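Putative polysaccharide biosynthesis protein with aminopeptidase-like domain (Clostridium acetobutylicum, PDB 3K9T) binds one zinc ion per subunit and probably takes part in the biosynthesis of modified polysaccharides, and is not expected to have peptidase activity despite its resemblance to aminopeptidases. Local coordinates at residues D240-K243 with N244-M247; Y20-I23 with E24-P28; S313-R316 with S317-F321; D110-K113 with P114-T118. One frame throughout, in Å; residues are numbered along the deposited sequence.

Contact 1. Residues D240-K243 with N244-M247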
# COMPACT_ATOMS: atom_id res chain seq x y z
N ASP A 240 32.29 19.84 -6.47
CA ASP A 240 31.89 20.44 -7.75
C ASP A 240 31.22 19.47 -8.72
O ASP A 240 30.41 19.88 -9.53
CB ASP A 240 33.11 21.05 -8.45
CG ASP A 240 34.26 20.03 -8.64
OD1 ASP A 240 34.75 19.50 -7.62
OD2 ASP A 240 34.69 19.79 -9.78
N LYS A 241 31.56 18.19 -8.64
CA LYS A 241 31.06 17.13 -9.54
C LYS A 241 29.77 16.45 -9.09
O LYS A 241 29.12 15.78 -9.89
CB LYS A 241 32.15 16.05 -9.72
CG LYS A 241 33.25 16.49 -10.69
CD LYS A 241 34.55 15.77 -10.46
CE LYS A 241 35.76 16.61 -10.89
NZ LYS A 241 36.45 16.14 -12.15
N LEU A 242 29.40 16.61 -7.82
CA LEU A 242 28.24 15.90 -7.28
C LEU A 242 26.93 16.25 -7.94
O LEU A 242 26.06 15.39 -8.10
CB LEU A 242 28.11 16.15 -5.78
CG LEU A 242 29.33 15.82 -4.92
CD1 LEU A 242 28.93 15.83 -3.44
CD2 LEU A 242 29.93 14.50 -5.34
N LYS A 243 26.76 17.50 -8.34
CA LYS A 243 25.51 17.89 -9.01
C LYS A 243 25.19 17.07 -10.29
O LYS A 243 24.05 16.99 -10.69
CB LYS A 243 25.53 19.41 -9.32
CG LYS A 243 26.62 19.82 -10.32
CD LYS A 243 26.75 21.35 -10.42
CE LYS A 243 27.78 21.76 -11.45
NZ LYS A 243 27.45 21.16 -12.79
N ASN A 244 26.18 16.48 -10.94
CA ASN A 244 25.94 15.67 -12.13
C ASN A 244 25.70 14.20 -11.87
O ASN A 244 25.31 13.51 -12.79
CB ASN A 244 27.15 15.73 -13.06
CG ASN A 244 27.45 17.13 -13.57
OD1 ASN A 244 26.55 17.94 -13.78
ND2 ASN A 244 28.73 17.41 -13.82
N ILE A 245 25.98 13.69 -10.68
CA ILE A 245 25.82 12.25 -10.44
C ILE A 245 24.34 11.89 -10.27
O ILE A 245 23.71 12.18 -9.26
CB ILE A 245 26.67 11.78 -9.27
CG1 ILE A 245 28.14 12.09 -9.58
CG2 ILE A 245 26.42 10.30 -9.00
CD1 ILE A 245 29.03 12.11 -8.34
N LYS A 246 23.78 11.27 -11.30
CA LYS A 246 22.34 11.03 -11.38
C LYS A 246 22.03 9.80 -10.55
O LYS A 246 21.01 9.74 -9.93
CB LYS A 246 21.91 10.82 -12.84
CG LYS A 246 20.49 11.33 -13.22
CD LYS A 246 19.77 10.44 -14.33
CE LYS A 246 18.95 11.18 -15.45
NZ LYS A 246 18.19 12.41 -15.09
N MSE A 247 22.93 8.83 -10.56
CA MSE A 247 22.73 7.58 -9.87
C MSE A 247 24.07 6.84 -9.69
O MSE A 247 25.09 7.20 -10.27
CB MSE A 247 21.67 6.72 -10.59
CG MSE A 247 21.90 6.38 -12.07
SE MSE A 247 20.29 5.59 -12.85
CE MSE A 247 19.69 6.93 -14.12
O HOH W 1 30.37 15.35 -12.44
O HOH W 2 23.43 14.80 -8.14

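Contact 2. Residues Y20-I23 with E24-P28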
# COMPACT_ATOMS: atom_id res chain seq x y z
N TYR A 20 37.61 -13.82 -13.19
CA TYR A 20 38.22 -14.71 -12.19
C TYR A 20 39.76 -14.63 -12.19
O TYR A 20 40.41 -14.53 -11.12
CB TYR A 20 37.81 -16.18 -12.40
CG TYR A 20 38.59 -17.05 -11.46
CD1 TYR A 20 38.27 -17.11 -10.10
CD2 TYR A 20 39.72 -17.72 -11.88
CE1 TYR A 20 39.02 -17.85 -9.22
CE2 TYR A 20 40.47 -18.47 -11.00
CZ TYR A 20 40.12 -18.53 -9.66
OH TYR A 20 40.89 -19.29 -8.77
N ASN A 21 40.34 -14.67 -13.39
CA ASN A 21 41.79 -14.62 -13.58
C ASN A 21 42.43 -13.35 -13.02
O ASN A 21 43.55 -13.42 -12.50
CB ASN A 21 42.14 -14.77 -15.04
CG ASN A 21 41.85 -16.15 -15.59
OD1 ASN A 21 41.69 -17.12 -14.84
ND2 ASN A 21 41.77 -16.26 -16.93
N LEU A 22 41.73 -12.22 -13.14
CA LEU A 22 42.15 -10.96 -12.53
C LEU A 22 42.11 -11.08 -11.00
O LEU A 22 43.03 -10.62 -10.30
CB LEU A 22 41.25 -9.80 -13.01
CG LEU A 22 41.48 -8.38 -12.43
CD1 LEU A 22 42.98 -8.04 -12.41
CD2 LEU A 22 40.62 -7.27 -13.15
N ILE A 23 41.06 -11.70 -10.47
CA ILE A 23 40.94 -11.92 -9.03
C ILE A 23 42.13 -12.76 -8.60
O ILE A 23 42.83 -12.43 -7.64
CB ILE A 23 39.60 -12.63 -8.66
CG1 ILE A 23 38.41 -11.66 -8.86
CG2 ILE A 23 39.68 -13.31 -7.22
CD1 ILE A 23 37.05 -12.33 -8.87
N GLU A 24 42.38 -13.85 -9.32
CA GLU A 24 43.47 -14.73 -8.94
C GLU A 24 44.82 -13.98 -8.92
O GLU A 24 45.60 -14.15 -7.99
CB GLU A 24 43.52 -15.93 -9.87
CG GLU A 24 44.46 -17.03 -9.45
CD GLU A 24 44.36 -18.22 -10.38
OE1 GLU A 24 44.78 -18.06 -11.53
OE2 GLU A 24 43.83 -19.29 -9.99
N GLU A 25 45.08 -13.18 -9.96
CA GLU A 25 46.29 -12.36 -10.02
C GLU A 25 46.37 -11.37 -8.84
O GLU A 25 47.43 -11.16 -8.26
CB GLU A 25 46.36 -11.59 -11.35
CG GLU A 25 47.64 -10.73 -11.46
CD GLU A 25 47.89 -10.15 -12.85
OE1 GLU A 25 47.09 -10.35 -13.78
OE2 GLU A 25 48.93 -9.49 -13.02
N LEU A 26 45.25 -10.77 -8.48
CA LEU A 26 45.26 -9.81 -7.39
C LEU A 26 45.33 -10.47 -5.98
O LEU A 26 45.74 -9.83 -4.99
CB LEU A 26 44.01 -8.88 -7.50
CG LEU A 26 43.94 -7.85 -8.63
CD1 LEU A 26 42.58 -7.14 -8.68
CD2 LEU A 26 45.03 -6.82 -8.50
N PHE A 27 44.95 -11.73 -5.89
CA PHE A 27 44.68 -12.36 -4.58
C PHE A 27 45.81 -12.26 -3.55
O PHE A 27 45.57 -11.84 -2.43
CB PHE A 27 44.24 -13.81 -4.80
CG PHE A 27 43.91 -14.54 -3.54
CD1 PHE A 27 42.77 -14.24 -2.84
CD2 PHE A 27 44.77 -15.52 -3.05
CE1 PHE A 27 42.47 -14.92 -1.66
CE2 PHE A 27 44.48 -16.20 -1.91
CZ PHE A 27 43.33 -15.91 -1.21
N PRO A 28 47.05 -12.60 -3.94
CA PRO A 28 48.17 -12.64 -3.02
C PRO A 28 48.65 -11.33 -2.43
O PRO A 28 49.35 -11.35 -1.42
CB PRO A 28 49.30 -13.18 -3.89
CG PRO A 28 48.67 -13.78 -5.02
CD PRO A 28 47.50 -12.95 -5.29
O HOH W 3 45.49 -15.17 -13.21

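Contact 3. Residues S313-R316 with S317-F321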
# COMPACT_ATOMS: atom_id res chain seq x y z
N SER A 313 23.50 -0.78 -4.10
CA SER A 313 24.56 -1.77 -4.06
C SER A 313 24.00 -3.08 -4.57
O SER A 313 23.04 -3.62 -4.02
CB SER A 313 25.11 -1.91 -2.65
OG SER A 313 26.26 -2.74 -2.59
N LEU A 314 24.57 -3.55 -5.68
CA LEU A 314 24.12 -4.78 -6.32
C LEU A 314 25.21 -5.83 -6.09
O LEU A 314 26.35 -5.70 -6.57
CB LEU A 314 23.81 -4.55 -7.80
CG LEU A 314 23.43 -5.80 -8.58
CD1 LEU A 314 22.22 -6.50 -7.96
CD2 LEU A 314 23.18 -5.46 -10.02
N MSE A 315 24.82 -6.86 -5.34
CA MSE A 315 25.72 -7.84 -4.80
C MSE A 315 25.23 -9.22 -5.13
O MSE A 315 24.20 -9.37 -5.74
CB MSE A 315 25.71 -7.70 -3.28
CG MSE A 315 26.25 -6.37 -2.78
SE MSE A 315 26.16 -6.12 -0.89
CE MSE A 315 24.29 -5.77 -0.95
N ARG A 316 26.01 -10.23 -4.74
CA ARG A 316 25.49 -11.60 -4.68
C ARG A 316 25.27 -11.84 -3.18
O ARG A 316 24.43 -11.16 -2.61
CB ARG A 316 26.40 -12.63 -5.36
CG ARG A 316 26.56 -12.41 -6.85
CD ARG A 316 27.04 -13.65 -7.61
NE ARG A 316 25.88 -14.44 -7.94
CZ ARG A 316 25.07 -14.23 -8.97
NH1 ARG A 316 25.32 -13.29 -9.87
NH2 ARG A 316 23.99 -15.00 -9.10
N SER A 317 26.00 -12.75 -2.54
CA SER A 317 25.83 -12.97 -1.11
C SER A 317 26.47 -11.78 -0.43
O SER A 317 27.68 -11.57 -0.44
CB SER A 317 26.41 -14.30 -0.62
OG SER A 317 25.82 -15.40 -1.33
N CYS A 318 25.61 -10.97 0.14
CA CYS A 318 26.00 -9.79 0.83
C CYS A 318 26.98 -10.04 2.01
O CYS A 318 26.95 -11.09 2.63
CB CYS A 318 24.69 -9.11 1.29
SG CYS A 318 25.00 -7.65 2.24
N TYR A 319 27.87 -9.07 2.27
CA TYR A 319 28.78 -9.09 3.43
C TYR A 319 28.01 -9.51 4.70
O TYR A 319 26.89 -9.05 4.94
CB TYR A 319 29.51 -7.74 3.63
CG TYR A 319 28.68 -6.52 3.32
CD1 TYR A 319 27.66 -6.11 4.17
CD2 TYR A 319 28.89 -5.78 2.16
CE1 TYR A 319 26.87 -5.00 3.87
CE2 TYR A 319 28.12 -4.65 1.87
CZ TYR A 319 27.11 -4.27 2.70
OH TYR A 319 26.34 -3.16 2.39
N GLY A 320 28.61 -10.39 5.49
CA GLY A 320 27.91 -11.06 6.57
C GLY A 320 27.79 -12.54 6.25
O GLY A 320 27.51 -13.34 7.11
N PHE A 321 27.99 -12.90 4.98
CA PHE A 321 27.98 -14.30 4.56
C PHE A 321 28.95 -15.18 5.37
O PHE A 321 29.96 -14.73 5.94
CB PHE A 321 28.28 -14.39 3.06
CG PHE A 321 29.68 -13.94 2.66
CD1 PHE A 321 30.75 -14.84 2.69
CD2 PHE A 321 29.91 -12.66 2.19
CE1 PHE A 321 32.01 -14.44 2.32
CE2 PHE A 321 31.17 -12.26 1.82
CZ PHE A 321 32.22 -13.15 1.87
O HOH W 4 26.91 -2.21 -0.07

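Contact 4. Residues D110-K113 with P114-T118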
# COMPACT_ATOMS: atom_id res chain seq x y z
N ASP A 110 52.38 -17.67 26.75
CA ASP A 110 51.44 -16.91 27.58
C ASP A 110 51.48 -15.40 27.35
O ASP A 110 50.46 -14.72 27.52
CB ASP A 110 51.67 -17.21 29.04
CG ASP A 110 51.42 -18.65 29.37
OD1 ASP A 110 50.39 -19.20 28.92
OD2 ASP A 110 52.27 -19.25 30.08
N GLU A 111 52.65 -14.87 26.96
CA GLU A 111 52.77 -13.43 26.69
C GLU A 111 52.28 -13.14 25.27
O GLU A 111 51.75 -12.07 25.02
CB GLU A 111 54.21 -12.88 26.91
CG GLU A 111 55.17 -13.80 27.63
CD GLU A 111 56.48 -13.14 28.06
OE1 GLU A 111 56.50 -12.42 29.09
OE2 GLU A 111 57.52 -13.39 27.40
N LEU A 112 52.47 -14.10 24.36
CA LEU A 112 52.01 -13.97 22.97
C LEU A 112 50.48 -14.08 22.84
O LEU A 112 49.85 -13.29 22.10
CB LEU A 112 52.67 -15.03 22.07
CG LEU A 112 52.58 -14.94 20.54
CD1 LEU A 112 53.07 -13.60 19.98
CD2 LEU A 112 53.37 -16.09 19.91
N LYS A 113 49.90 -15.04 23.57
CA LYS A 113 48.46 -15.39 23.48
C LYS A 113 47.50 -14.20 23.36
O LYS A 113 46.59 -14.23 22.53
CB LYS A 113 48.03 -16.30 24.63
CG LYS A 113 48.37 -17.80 24.45
CD LYS A 113 47.69 -18.64 25.55
CE LYS A 113 48.16 -20.11 25.55
NZ LYS A 113 47.38 -20.98 26.50
N PRO A 114 47.70 -13.13 24.15
CA PRO A 114 46.74 -12.03 24.03
C PRO A 114 46.74 -11.35 22.66
O PRO A 114 45.71 -10.79 22.29
CB PRO A 114 47.17 -11.06 25.15
CG PRO A 114 48.06 -11.84 26.00
CD PRO A 114 48.74 -12.81 25.12
N TYR A 115 47.85 -11.42 21.92
CA TYR A 115 47.93 -10.85 20.55
C TYR A 115 47.57 -11.84 19.42
O TYR A 115 47.67 -11.50 18.25
CB TYR A 115 49.34 -10.31 20.29
CG TYR A 115 49.78 -9.31 21.31
CD1 TYR A 115 50.36 -9.71 22.51
CD2 TYR A 115 49.61 -7.94 21.07
CE1 TYR A 115 50.77 -8.77 23.44
CE2 TYR A 115 50.02 -6.99 21.98
CZ TYR A 115 50.59 -7.41 23.17
OH TYR A 115 50.98 -6.47 24.08
N LEU A 116 47.17 -13.06 19.78
CA LEU A 116 46.78 -14.09 18.83
C LEU A 116 45.26 -14.10 18.71
O LEU A 116 44.58 -13.87 19.70
CB LEU A 116 47.28 -15.48 19.30
CG LEU A 116 48.80 -15.60 19.42
CD1 LEU A 116 49.26 -17.01 19.86
CD2 LEU A 116 49.45 -15.17 18.10
N HIS A 117 44.74 -14.33 17.49
CA HIS A 117 43.29 -14.35 17.21
C HIS A 117 42.88 -15.54 16.37
O HIS A 117 43.46 -15.78 15.32
CB HIS A 117 42.86 -13.03 16.54
CG HIS A 117 43.30 -11.83 17.31
ND1 HIS A 117 44.61 -11.40 17.33
CD2 HIS A 117 42.62 -11.02 18.16
CE1 HIS A 117 44.71 -10.36 18.14
NE2 HIS A 117 43.52 -10.10 18.65
N THR A 118 41.87 -16.27 16.85
CA THR A 118 41.32 -17.45 16.18
C THR A 118 39.79 -17.36 16.08
O THR A 118 39.19 -16.36 16.50
CB THR A 118 41.68 -18.75 16.95
OG1 THR A 118 41.15 -18.68 18.28
CG2 THR A 118 43.18 -18.95 17.04

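Contact 1. Residues D240-K243 with N244-M247
Leu242 and Ile245 each carry their leading branch beside the backbone N and anti to the carbonyl carbon (chi1 -55° and -60°), and their ends meet at Leu242 CD2 and Ile245 CD1, 3.9 Å apart and crossing at a slant. Lys243 starts differently, with CG between its own N and carbonyl carbon (chi1 64°). Its chain runs alongside Asn244, then bends at the last torsion to leave NZ 3.5 Å from Asn244 OD1, a weak hydrogen bond between two side chains that point the same way. The backbone has helical angles but is held by i to i+3 bonds rather than the regular helical ones. Asn244 N donates to Lys241 O at 3.2 Å, and Ile245 N to Leu242 O at 3.1 Å. This turn delivers the chain from the loop after helix 229-237 into strand 245-250, an alpha-to-beta step in the mixed sheet of the aminopeptidase-like domain. Each carbonyl has a second partner in a water. One water gives a hydrogen to Lys241 O and accepts from Asn244 ND2 at 3.0 Å, tying down the amide; another gives hydrogens to Leu242 O and, at 2.9 Å, to Ile245 O. Trp234 of helix 229-237 touches both Leu242 and Ile245, and Ile245 also packs on Glu181 and Leu183 of strand 181-187, whereas Lys243 is exposed.

Contact 2. Residues Y20-I23 with E24-P28
Tyr20 and Glu24, one helical turn apart, meet through their polar ends: Tyr20 OH lies 3.2 Å from Glu24 OE2 in a doubtful hydrogen bond, the hydroxyl being too close to another atom of the model. It also bonds a methylpentanediol, probably from the crystallisation liquor. The carboxylate plane is turned 72° from the ring. Both side chains leave with CG anti to the backbone N (chi1 173° and -171°), and the extended Glu24 chain carries its acid group up to the phenol. On the buried side of the helix Leu22 CD1 lies 3.9 Å from Leu26 CD1, the two leucines running side by side. Behind these groups stand the i to i+4 bonds of the helix, among them Glu24 N to Tyr20 O at 2.8 Å and Leu26 N to Leu22 O at 2.9 Å. The last, Phe27 N to Ile23 O, is weak and bent. A water donates to Asn21 O and weakly to Glu24 OE1. Glu25, turned elsewhere, forms a salt bridge with Lys47. In the aminopeptidase-like domain, this end of helix 12-26 packs Leu22 and Leu26 against Ile44 of helix 36-45, while Ile23 touches Ala202 of helix 194-211 and Leu339 of helix 336-355.

Contact 3. Residues S313-R316 with S317-F321
Met315, a selenomethionine at the end of strand 311-315, reaches forward to Cys318 and Tyr319 in the loop that follows. Its CB points toward that loop, and CG stands beside the backbone N (chi1 -65°), which sets the chain on course for the two residues. SE then touches both: Cys318 SG at 3.7 Å and Tyr319 CE2 at the same distance. From the ring centroid SE lies 4.3 Å away and 37° off the normal, an oblique Met-aromatic contact. A bend at the final torsion (chi3 -77°) turns CE back over Cys318, where it meets SG at 3.8 Å and also CB. Cys318 SG also lies over one face of the Tyr319 ring, displaced toward its rim, so selenium, sulfur and ring form one compact cluster. The hydroxyl end of the tyrosine is joined back to the strand by a water, 2.7 Å from Tyr319 OH and 2.7 Å from Ser313 OG, to which it donates. Cys318 and Tyr319 are the first two residues of a type II beta turn ending at Phe321, whose N bonds Cys318 O. Arg316 heads the other way, to Asp341 and Ser342. Tyr319 stands about 6 Å, side chain to metal, from the zinc held by His190, Asp196 and His325. Soft, undirected selenium and sulfur contacts thus meet the tyrosine ring, while its hydroxyl is held by the water, with a weak bond to Glu299.

Contact 4. Residues D110-K113 with P114-T118
The ring of Tyr115 presents its edge to the end of the helix before it: the carbonyl oxygens of Glu111 and Leu112 both lie in the ring plane, at 3.7 Å and 3.6 Å from Tyr115 CD1. The ring also stacks with that of Trp137. The tyrosine starts beside its own backbone N (chi1 -56°), which lays CD1 against the two oxygens. The pyrrolidine ring of Pro114 sits on the same helix end, its CD 3.1 Å from Glu111 O. Having no N-H, the proline cannot continue the hydrogen bonding of the helix at its own position, and the chain tightens into a short 3-10 turn. Tyr115 N donates to Leu112 O at 2.7 Å, and Leu116 N to Lys113 O at 3.0 Å. These three-residue steps turn the chain out of helix 109-112 and into strand 116-117. On the inner side Leu112 and Leu116 cross at about a right angle, with Leu112 CG 4.0 Å from both CD1 and CD2 of Leu116: the fork of one leucine straddles the branch point of the other. Glu111 folds back, its OE2 taking a hydrogen bond from Thr108 N just before the helix. Within the insert, strand 116-117 runs parallel to strand 139-140 and shares backbone bonds with Phe139, while Phe146 of helix 143-147 packs against both Lys113 and Leu116.

Overall arrangement
From the N terminus, contact 2 comes first, at the end of helix 12-26 in the aminopeptidase-like part. Contact 4 follows in the insert, where a helix passes into a short strand. The chain then returns to the aminopeptidase-like part for contact 1, which leads into strand 245-250, and contact 3, which leaves strand 311-315. These strands are neighbours in the mixed sheet, yet the two contacts remain about 9 Å apart at their nearest atoms. All four are local and in series, none nesting or crossing: a helical run, two turns into strands and a strand exit. Contacts 2 and 3 lie nearer the zinc site; contacts 1 and 4 lie away from it.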